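Long-range contacts in GH86A beta-porphyranase (Bacteroides plebeius, PDB 4AW7), which cleaves the sulfated red-algal polysaccharide porphyran at beta-D-galactose-(1->4)-alpha-L-galactose-6-sulfate linkages, releasing mostly disaccharides: residues Thr376-Val384 against Pro533-Gln541; Ser500-Ile511 against Gly549-Leu560. One frame throughout, in Å; residues are numbered along the deposited sequence. Where two conformers were deposited one is given.

Contact 1. Residues Thr376-Val384 against Pro533-Gln541; sequences TSSNPDIQV and PDNWKGYGQ. With CA (calcium ion), chain C.
D381 and N535 meet at a calcium ion that ties a beta-hairpin turn of one beta domain to a long loop of the C-terminal beta domain. The hairpin joins strands 371-377 and 382-389 through a type I turn from N379 to I382. D381 is held within it by an Asx turn, in which its backbone N donates to N379 OD1 over 2.9 Å. The D381 carboxylate chelates calcium through both oxygens. From the loop come N535 OD1, at 2.4 Å from the ion, and the carbonyls of W536 and G538; three waters complete eight oxygen ligands. Aspartate brings charge and two ligand atoms, while asparagine gives one oxygen to the metal and keeps an N-H donor for its neighbour. That N-H is well used: N535 ND2 reaches D381 OD2 over 3.0 Å. With the two flat groups turned 56° apart, the hydrogen bond lies in the amide plane of N535 but comes down on the carboxylate from above. N535 has its CG anti to the backbone N (chi1 -167°), which swings the amide so that OD1 meets the ion while ND2 lies against CG and CD of P380. OD1 of D381 has a further partner, G538 N at 2.8 Å, meeting it nearly end-on to its C-O bond, though the bond is bent at the hydrogen. A positive phi of 75° suits glycine here; G538 gives its N to D381 and its O to the metal. The chain of K537 runs alongside the turn, CG 3.4 Å from P380 O. Its length carries the ammonium past P380 to a water that donates to P380 O at 2.6 Å and accepts from K537 NZ at 2.8 Å.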
loop_
_atom_site.group_PDB
_atom_site.type_symbol
_atom_site.label_atom_id
_atom_site.label_comp_id
_atom_site.label_asym_id
_atom_site.label_seq_id
_atom_site.Cartn_x
_atom_site.Cartn_y
_atom_site.Cartn_z
ATOM N N THR A 376 -9.539 -18.244 -4.641
ATOM C CA THR A 376 -8.687 -18.734 -3.540
ATOM C C THR A 376 -7.392 -19.281 -4.104
ATOM O O THR A 376 -7.304 -19.627 -5.292
ATOM C CB THR A 376 -9.349 -19.851 -2.780
ATOM O OG1 THR A 376 -9.632 -20.947 -3.654
ATOM C CG2 THR A 376 -10.605 -19.344 -2.103
ATOM N N SER A 377 -6.365 -19.354 -3.256
ATOM C CA SER A 377 -5.072 -19.911 -3.575
ATOM C C SER A 377 -4.616 -20.703 -2.370
ATOM O O SER A 377 -4.607 -20.192 -1.248
ATOM C CB SER A 377 -4.083 -18.793 -3.867
ATOM O OG SER A 377 -2.826 -19.318 -4.106
ATOM N N SER A 378 -4.206 -21.935 -2.602
ATOM C CA SER A 378 -3.737 -22.794 -1.504
ATOM C C SER A 378 -2.354 -22.467 -1.004
ATOM O O SER A 378 -2.027 -22.749 0.148
ATOM C CB SER A 378 -3.792 -24.251 -1.975
ATOM O OG SER A 378 -2.806 -24.532 -2.944
ATOM N N ASN A 379 -1.517 -21.854 -1.833
ATOM C CA ASN A 379 -0.145 -21.518 -1.473
ATOM C C ASN A 379 -0.085 -20.007 -1.219
ATOM O O ASN A 379 -0.350 -19.224 -2.133
ATOM C CB ASN A 379 0.770 -21.915 -2.632
ATOM C CG ASN A 379 2.254 -21.614 -2.376
ATOM O OD1 ASN A 379 2.598 -20.857 -1.471
ATOM N ND2 ASN A 379 3.138 -22.160 -3.233
ATOM N N PRO A 380 0.278 -19.579 0.005
ATOM C CA PRO A 380 0.305 -18.146 0.265
ATOM C C PRO A 380 1.313 -17.357 -0.540
ATOM O O PRO A 380 1.192 -16.131 -0.649
ATOM C CB PRO A 380 0.601 -18.047 1.772
ATOM C CG PRO A 380 1.243 -19.287 2.084
ATOM C CD PRO A 380 0.657 -20.357 1.201
ATOM N N ASP A 381 2.303 -18.005 -1.125
ATOM C CA ASP A 381 3.201 -17.330 -2.043
ATOM C C ASP A 381 2.593 -17.026 -3.384
ATOM O O ASP A 381 3.183 -16.209 -4.110
ATOM C CB ASP A 381 4.479 -18.134 -2.240
ATOM C CG ASP A 381 5.288 -18.228 -0.996
ATOM O OD1 ASP A 381 5.539 -17.180 -0.366
ATOM O OD2 ASP A 381 5.764 -19.322 -0.613
ATOM N N ILE A 382 1.466 -17.650 -3.731
ATOM C CA ILE A 382 0.827 -17.383 -5.014
ATOM C C ILE A 382 -0.356 -16.463 -4.713
ATOM O O ILE A 382 -1.383 -16.866 -4.160
ATOM C CB ILE A 382 0.381 -18.666 -5.700
ATOM C CG1 ILE A 382 1.557 -19.583 -5.940
ATOM C CG2 ILE A 382 -0.379 -18.355 -6.984
ATOM C CD1 ILE A 382 2.684 -19.013 -6.772
ATOM N N GLN A 383 -0.194 -15.190 -5.056
ATOM C CA GLN A 383 -1.241 -14.189 -4.844
ATOM C C GLN A 383 -2.160 -14.199 -6.053
ATOM O O GLN A 383 -1.693 -14.281 -7.183
ATOM C CB GLN A 383 -0.626 -12.772 -4.659
ATOM C CG GLN A 383 0.559 -12.730 -3.685
ATOM C CD GLN A 383 0.926 -11.302 -3.277
ATOM O OE1 GLN A 383 0.383 -10.761 -2.306
ATOM N NE2 GLN A 383 1.781 -10.653 -4.076
ATOM N N VAL A 384 -3.466 -14.114 -5.808
ATOM C CA VAL A 384 -4.469 -14.244 -6.848
ATOM C C VAL A 384 -5.513 -13.156 -6.748
ATOM O O VAL A 384 -5.899 -12.749 -5.662
ATOM C CB VAL A 384 -5.139 -15.628 -6.802
ATOM C CG1 VAL A 384 -4.106 -16.709 -7.094
ATOM C CG2 VAL A 384 -5.839 -15.844 -5.452
ATOM N N PRO A 533 0.224 -23.135 9.432
ATOM C CA PRO A 533 1.068 -23.409 8.272
ATOM C C PRO A 533 2.568 -23.152 8.504
ATOM O O PRO A 533 2.954 -22.285 9.297
ATOM C CB PRO A 533 0.531 -22.438 7.211
ATOM C CG PRO A 533 -0.804 -22.057 7.670
ATOM C CD PRO A 533 -0.775 -22.097 9.165
ATOM N N ASP A 534 3.372 -23.862 7.752
ATOM C CA ASP A 534 4.819 -23.633 7.696
ATOM C C ASP A 534 5.212 -22.464 6.835
ATOM O O ASP A 534 6.242 -21.875 7.076
ATOM C CB ASP A 534 5.557 -24.907 7.215
ATOM C CG ASP A 534 5.252 -26.127 8.086
ATOM O OD1 ASP A 534 5.357 -25.990 9.303
ATOM O OD2 ASP A 534 4.897 -27.203 7.539
ATOM N N ASN A 535 4.358 -22.106 5.898
ATOM C CA ASN A 535 4.610 -21.117 4.863
ATOM C C ASN A 535 3.756 -19.880 5.105
ATOM O O ASN A 535 2.692 -19.935 5.713
ATOM C CB ASN A 535 4.262 -21.742 3.495
ATOM C CG ASN A 535 4.781 -20.938 2.323
ATOM O OD1 ASN A 535 5.663 -20.080 2.477
ATOM N ND2 ASN A 535 4.274 -21.236 1.138
ATOM N N TRP A 536 4.257 -18.754 4.624
ATOM C CA TRP A 536 3.611 -17.452 4.655
ATOM C C TRP A 536 3.975 -16.696 3.373
ATOM O O TRP A 536 4.782 -17.145 2.588
ATOM C CB TRP A 536 3.981 -16.638 5.901
ATOM C CG TRP A 536 5.433 -16.508 6.096
ATOM C CD1 TRP A 536 6.271 -15.620 5.476
ATOM C CD2 TRP A 536 6.258 -17.297 6.954
ATOM N NE1 TRP A 536 7.559 -15.806 5.897
ATOM C CE2 TRP A 536 7.583 -16.842 6.789
ATOM C CE3 TRP A 536 6.016 -18.378 7.805
ATOM C CZ2 TRP A 536 8.661 -17.419 7.471
ATOM C CZ3 TRP A 536 7.095 -18.928 8.501
ATOM C CH2 TRP A 536 8.393 -18.437 8.329
ATOM N N LYS A 537 3.354 -15.537 3.185
ATOM C CA LYS A 537 3.571 -14.768 1.973
ATOM C C LYS A 537 5.026 -14.294 1.868
ATOM O O LYS A 537 5.538 -13.557 2.735
ATOM C CB LYS A 537 2.659 -13.550 1.951
ATOM C CG LYS A 537 1.178 -13.893 1.869
ATOM C CD LYS A 537 0.358 -12.642 2.188
ATOM C CE LYS A 537 -1.124 -12.875 2.471
ATOM N NZ LYS A 537 -1.836 -13.153 1.213
ATOM N N GLY A 538 5.679 -14.648 0.784
ATOM C CA GLY A 538 7.030 -14.203 0.555
ATOM C C GLY A 538 8.038 -14.926 1.407
ATOM O O GLY A 538 7.847 -16.055 1.850
ATOM N N TYR A 539 9.174 -14.275 1.548
ATOM C CA TYR A 539 10.372 -14.955 1.994
ATOM C C TYR A 539 10.487 -15.113 3.493
ATOM O O TYR A 539 9.696 -14.601 4.271
ATOM C CB TYR A 539 11.649 -14.349 1.393
ATOM C CG TYR A 539 12.299 -13.184 2.094
ATOM C CD1 TYR A 539 11.580 -12.131 2.628
ATOM C CD2 TYR A 539 13.670 -13.172 2.269
ATOM C CE1 TYR A 539 12.215 -11.056 3.267
ATOM C CE2 TYR A 539 14.302 -12.120 2.902
ATOM C CZ TYR A 539 13.583 -11.049 3.378
ATOM O OH TYR A 539 14.184 -10.022 4.025
ATOM N N GLY A 540 11.507 -15.887 3.889
ATOM C CA GLY A 540 11.665 -16.273 5.254
ATOM C C GLY A 540 12.264 -15.240 6.175
ATOM O O GLY A 540 12.311 -15.475 7.360
ATOM N N GLN A 541 12.772 -14.138 5.630
ATOM C CA GLN A 541 13.418 -13.076 6.394
ATOM C C GLN A 541 14.660 -13.591 7.107
ATOM O O GLN A 541 15.052 -13.064 8.143
ATOM C CB GLN A 541 12.482 -12.384 7.413
ATOM C CG GLN A 541 11.239 -11.778 6.764
ATOM C CD GLN A 541 10.351 -11.056 7.725
ATOM O OE1 GLN A 541 10.829 -10.504 8.716
ATOM N NE2 GLN A 541 9.069 -10.933 7.373
HETATM CA CA CA C . 6.766 -18.176 1.501
HETATM O O HOH W 1 -0.935 -14.684 -0.915
HETATM O O HOH W 2 -2.287 -11.304 -1.678
HETATM O O HOH W 3 7.489 -18.236 3.806
HETATM O O HOH W 4 8.603 -17.985 -0.116
HETATM O O HOH W 5 8.373 -20.096 1.813
#

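Contact 2. Residues Ser500-Ile511 against Gly549-Leu560; sequences SGSGRASLRMSI and GMIEVPFDIQLL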
loop_
_atom_site.group_PDB
_atom_site.type_symbol
_atom_site.label_atom_id
_atom_site.label_comp_id
_atom_site.label_asym_id
_atom_site.label_seq_id
_atom_site.Cartn_x
_atom_site.Cartn_y
_atom_site.Cartn_z
ATOM N N SER A 500 -20.809 -14.911 11.670
ATOM C CA SER A 500 -20.361 -16.196 11.168
ATOM C C SER A 500 -21.330 -16.714 10.119
ATOM O O SER A 500 -22.358 -16.120 9.874
ATOM C CB SER A 500 -20.066 -17.169 12.273
ATOM O OG SER A 500 -19.499 -18.339 11.735
ATOM N N GLY A 501 -20.976 -17.817 9.479
ATOM C CA GLY A 501 -21.821 -18.389 8.444
ATOM C C GLY A 501 -21.065 -19.437 7.695
ATOM O O GLY A 501 -20.247 -20.191 8.265
ATOM N N SER A 502 -21.349 -19.528 6.396
ATOM C CA SER A 502 -20.652 -20.455 5.532
ATOM C C SER A 502 -19.673 -19.683 4.662
ATOM O O SER A 502 -19.939 -18.522 4.342
ATOM C CB SER A 502 -21.634 -21.198 4.670
ATOM O OG SER A 502 -22.496 -21.955 5.488
ATOM N N GLY A 503 -18.575 -20.332 4.288
ATOM C CA GLY A 503 -17.511 -19.665 3.539
ATOM C C GLY A 503 -16.157 -20.097 4.052
ATOM O O GLY A 503 -15.885 -21.291 4.197
ATOM N N ARG A 504 -15.305 -19.111 4.312
ATOM C CA ARG A 504 -13.918 -19.321 4.710
ATOM C C ARG A 504 -13.562 -18.372 5.856
ATOM O O ARG A 504 -14.207 -17.371 6.080
ATOM C CB ARG A 504 -12.975 -19.076 3.564
ATOM C CG ARG A 504 -13.229 -19.965 2.387
ATOM C CD ARG A 504 -12.219 -19.751 1.271
ATOM N NE ARG A 504 -12.195 -18.390 0.719
ATOM C CZ ARG A 504 -12.949 -17.946 -0.288
ATOM N NH1 ARG A 504 -13.852 -18.720 -0.852
ATOM N NH2 ARG A 504 -12.815 -16.717 -0.712
ATOM N N ALA A 505 -12.521 -18.730 6.597
ATOM C CA ALA A 505 -12.008 -17.883 7.665
ATOM C C ALA A 505 -10.534 -18.107 7.827
ATOM O O ALA A 505 -9.993 -19.168 7.486
ATOM C CB ALA A 505 -12.754 -18.183 8.967
ATOM N N SER A 506 -9.886 -17.079 8.366
ATOM C CA SER A 506 -8.472 -17.184 8.703
ATOM C C SER A 506 -8.119 -16.212 9.821
ATOM O O SER A 506 -8.790 -15.205 10.029
ATOM C CB SER A 506 -7.588 -16.918 7.522
ATOM O OG SER A 506 -7.790 -15.616 7.077
ATOM N N LEU A 507 -7.040 -16.552 10.523
ATOM C CA LEU A 507 -6.417 -15.659 11.483
ATOM C C LEU A 507 -5.185 -15.025 10.819
ATOM O O LEU A 507 -4.339 -15.738 10.260
ATOM C CB LEU A 507 -5.967 -16.471 12.704
ATOM C CG LEU A 507 -5.083 -15.731 13.709
ATOM C CD1 LEU A 507 -5.812 -14.635 14.434
ATOM C CD2 LEU A 507 -4.471 -16.769 14.654
ATOM N N ARG A 508 -5.097 -13.690 10.881
ATOM C CA ARG A 508 -3.895 -12.967 10.441
ATOM C C ARG A 508 -3.094 -12.702 11.707
ATOM O O ARG A 508 -3.407 -11.784 12.480
ATOM C CB ARG A 508 -4.312 -11.678 9.797
ATOM C CG ARG A 508 -5.174 -11.837 8.562
ATOM C CD ARG A 508 -5.632 -10.532 7.995
ATOM N NE ARG A 508 -4.562 -9.637 7.545
ATOM C CZ ARG A 508 -4.016 -9.644 6.356
ATOM N NH1 ARG A 508 -4.398 -10.471 5.421
ATOM N NH2 ARG A 508 -3.066 -8.743 6.116
ATOM N N MET A 509 -2.069 -13.532 11.933
ATOM C CA MET A 509 -1.273 -13.490 13.154
ATOM C C MET A 509 0.043 -12.793 12.849
ATOM O O MET A 509 0.866 -13.366 12.120
ATOM C CB MET A 509 -1.021 -14.928 13.615
ATOM C CG MET A 509 -0.076 -15.062 14.766
ATOM S SD MET A 509 0.294 -16.728 15.304
ATOM C CE MET A 509 1.212 -17.322 13.892
ATOM N N SER A 510 0.231 -11.599 13.396
ATOM C CA SER A 510 1.472 -10.859 13.176
ATOM C C SER A 510 2.351 -10.944 14.405
ATOM O O SER A 510 1.873 -10.676 15.523
ATOM C CB SER A 510 1.207 -9.412 12.758
ATOM O OG SER A 510 0.538 -9.304 11.496
ATOM N N ILE A 511 3.620 -11.276 14.135
ATOM C CA ILE A 511 4.607 -11.449 15.202
ATOM C C ILE A 511 5.894 -10.745 14.818
ATOM O O ILE A 511 6.284 -10.690 13.655
ATOM C CB ILE A 511 4.869 -12.936 15.543
ATOM C CG1 ILE A 511 5.384 -13.695 14.338
ATOM C CG2 ILE A 511 3.594 -13.581 16.112
ATOM C CD1 ILE A 511 5.808 -15.175 14.642
ATOM N N GLY A 549 6.358 -10.252 10.614
ATOM C CA GLY A 549 5.528 -10.713 9.515
ATOM C C GLY A 549 4.185 -11.211 10.001
ATOM O O GLY A 549 4.055 -11.653 11.145
ATOM N N MET A 550 3.210 -11.168 9.092
ATOM C CA MET A 550 1.900 -11.702 9.278
ATOM C C MET A 550 1.840 -13.091 8.646
ATOM O O MET A 550 2.166 -13.258 7.468
ATOM C CB MET A 550 0.897 -10.754 8.611
ATOM C CG MET A 550 -0.594 -11.111 8.839
ATOM S SD MET A 550 -1.244 -12.547 7.925
ATOM C CE MET A 550 -1.081 -11.969 6.222
ATOM N N ILE A 551 1.490 -14.084 9.461
ATOM C CA ILE A 551 1.327 -15.468 9.039
ATOM C C ILE A 551 -0.158 -15.766 9.074
ATOM O O ILE A 551 -0.792 -15.643 10.128
ATOM C CB ILE A 551 2.134 -16.427 9.946
ATOM C CG1 ILE A 551 3.625 -16.091 9.912
ATOM C CG2 ILE A 551 1.905 -17.890 9.521
ATOM C CD1 ILE A 551 4.468 -16.792 10.970
ATOM N N GLU A 552 -0.717 -16.160 7.934
ATOM C CA GLU A 552 -2.128 -16.536 7.905
ATOM C C GLU A 552 -2.336 -17.939 8.408
ATOM O O GLU A 552 -1.567 -18.851 8.086
ATOM C CB GLU A 552 -2.653 -16.536 6.485
ATOM C CG GLU A 552 -2.653 -15.212 5.825
ATOM C CD GLU A 552 -2.986 -15.336 4.335
ATOM O OE1 GLU A 552 -2.163 -15.878 3.502
ATOM O OE2 GLU A 552 -4.111 -14.884 4.024
ATOM N N VAL A 553 -3.390 -18.109 9.181
ATOM C CA VAL A 553 -3.760 -19.439 9.689
ATOM C C VAL A 553 -5.215 -19.687 9.251
ATOM O O VAL A 553 -6.137 -19.270 9.948
ATOM C CB VAL A 553 -3.614 -19.494 11.202
ATOM C CG1 VAL A 553 -4.004 -20.880 11.724
ATOM C CG2 VAL A 553 -2.207 -19.090 11.623
ATOM N N PRO A 554 -5.395 -20.318 8.068
ATOM C CA PRO A 554 -6.772 -20.641 7.659
ATOM C C PRO A 554 -7.396 -21.681 8.544
ATOM O O PRO A 554 -6.709 -22.540 9.061
ATOM C CB PRO A 554 -6.628 -21.155 6.236
ATOM C CG PRO A 554 -5.210 -21.094 5.870
ATOM C CD PRO A 554 -4.405 -20.681 7.034
ATOM N N PHE A 555 -8.700 -21.605 8.744
ATOM C CA PHE A 555 -9.374 -22.628 9.526
ATOM C C PHE A 555 -10.836 -22.684 9.102
ATOM O O PHE A 555 -11.334 -21.809 8.407
ATOM C CB PHE A 555 -9.203 -22.364 11.034
ATOM C CG PHE A 555 -9.792 -21.066 11.501
ATOM C CD1 PHE A 555 -11.135 -20.954 11.809
ATOM C CD2 PHE A 555 -9.008 -19.910 11.599
ATOM C CE1 PHE A 555 -11.676 -19.767 12.207
ATOM C CE2 PHE A 555 -9.550 -18.732 12.009
ATOM C CZ PHE A 555 -10.887 -18.636 12.307
ATOM N N ASP A 556 -11.532 -23.710 9.555
ATOM C CA ASP A 556 -12.933 -23.894 9.181
ATOM C C ASP A 556 -13.802 -22.797 9.805
ATOM O O ASP A 556 -13.858 -22.617 11.026
ATOM C CB ASP A 556 -13.396 -25.286 9.636
ATOM C CG ASP A 556 -14.671 -25.742 8.970
ATOM O OD1 ASP A 556 -15.520 -24.912 8.661
ATOM O OD2 ASP A 556 -14.803 -26.992 8.794
ATOM N N ILE A 557 -14.510 -22.062 8.956
ATOM C CA ILE A 557 -15.415 -21.000 9.420
ATOM C C ILE A 557 -16.422 -21.477 10.428
ATOM O O ILE A 557 -16.905 -20.725 11.255
ATOM C CB ILE A 557 -16.155 -20.346 8.219
ATOM C CG1 ILE A 557 -16.819 -19.031 8.634
ATOM C CG2 ILE A 557 -17.154 -21.337 7.553
ATOM C CD1 ILE A 557 -17.458 -18.270 7.420
ATOM N N GLN A 558 -16.744 -22.773 10.358
ATOM C CA GLN A 558 -17.708 -23.366 11.231
ATOM C C GLN A 558 -17.279 -23.349 12.706
ATOM O O GLN A 558 -18.107 -23.463 13.610
ATOM C CB GLN A 558 -18.112 -24.778 10.702
ATOM C CG GLN A 558 -18.662 -24.813 9.193
ATOM C CD GLN A 558 -19.899 -23.954 8.991
ATOM O OE1 GLN A 558 -20.621 -23.670 9.938
ATOM N NE2 GLN A 558 -20.159 -23.519 7.718
ATOM N N LEU A 559 -15.991 -23.110 12.977
ATOM C CA LEU A 559 -15.513 -22.908 14.348
ATOM C C LEU A 559 -15.912 -21.577 14.951
ATOM O O LEU A 559 -15.847 -21.382 16.155
ATOM C CB LEU A 559 -13.984 -23.044 14.433
ATOM C CG LEU A 559 -13.424 -24.426 14.100
ATOM C CD1 LEU A 559 -11.886 -24.400 14.089
ATOM C CD2 LEU A 559 -13.941 -25.486 15.075
ATOM N N LEU A 560 -16.285 -20.611 14.108
ATOM C CA LEU A 560 -16.678 -19.307 14.586
ATOM C C LEU A 560 -18.149 -19.299 14.989
ATOM O O LEU A 560 -18.996 -19.915 14.343
ATOM C CB LEU A 560 -16.455 -18.224 13.520
ATOM C CG LEU A 560 -15.010 -18.003 13.139
ATOM C CD1 LEU A 560 -14.916 -17.003 11.998
ATOM C CD2 LEU A 560 -14.175 -17.552 14.340
HETATM O O HOH W 6 -22.085 -21.486 10.328
HETATM O O HOH W 7 -18.682 -23.212 5.096
HETATM O O HOH W 8 -14.341 -22.759 6.011
HETATM O O HOH W 9 -11.573 -21.470 5.774
#
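M550 lies across S510 and R508 where strands 503-511 and 549-555 pair antiparallel in the beta-sandwich of the C-terminal domain; 546-555 is an outermost strand of its five-stranded sheet. The side chain can be followed outward. CB sits 3.2 Å from S510 OG, its partner in a non-hydrogen-bonded pair, and CG stays close to the same hydroxyl. A chi1 of -174° sends CG away from the backbone N of M550; CG and SD run along the neighbouring strand from S510 toward R508, and the bend at chi3 turns CE out of that line. SD comes 3.7 Å from R508 CB, and CE ends over one face of the R508 guanidinium, toward its rim, 3.7 Å from CZ. A flexible, unbranched methionine suits this path, and a small serine leaves room for its start. The arginine keeps its N-H groups for salt bridges from NE to D252 and from NH2 to E248, both on helix 245-262, which also touches M550.

The other face of the sheet is apolar, as expected of the side turned to the second sheet: V553 and F555 touch V530 of strand 528-530. L507 packs CB to CB with V553, and the M509 chain runs next to I551, its CE by I551 CB. Backbone bonds join both pairs, among them I551 N to M509 O at 2.8 Å. Beyond the strand, 557-559 forms a 3-10 turn, and I557 packs CG2 against the carbonyl O atoms of G501 and G503. A505, small enough to let I557 and L560 CD1 close in, sets its CB over the F555 ring in a CH-pi contact, 4.2 Å from the ring centroid.

Overall arrangement
The two contacts have centres about 14 Å apart and alternate along the chain, in the order 376-384, 500-511, 533-541, 549-560. They also touch. P533 CG packs 3.3 Å from E552 O, and K537 CE lies 3.9 Å from M550 CE, so the calcium-binding loop rests on the edge strand of the sheet. K537 NZ and E552 OE1, 3.6 Å apart, make a long, weak ion pair. T376 CG2 of the hairpin meets R504 CZ at 3.3 Å. The I551 side chain is about 9 Å from calcium. Contact 1 joins the hairpin of one beta domain to the loop of the other, and contact 2 pairs strands of the sheet under that loop; both lie away from the glycan pocket with the inferred catalytic residues E146 and E272.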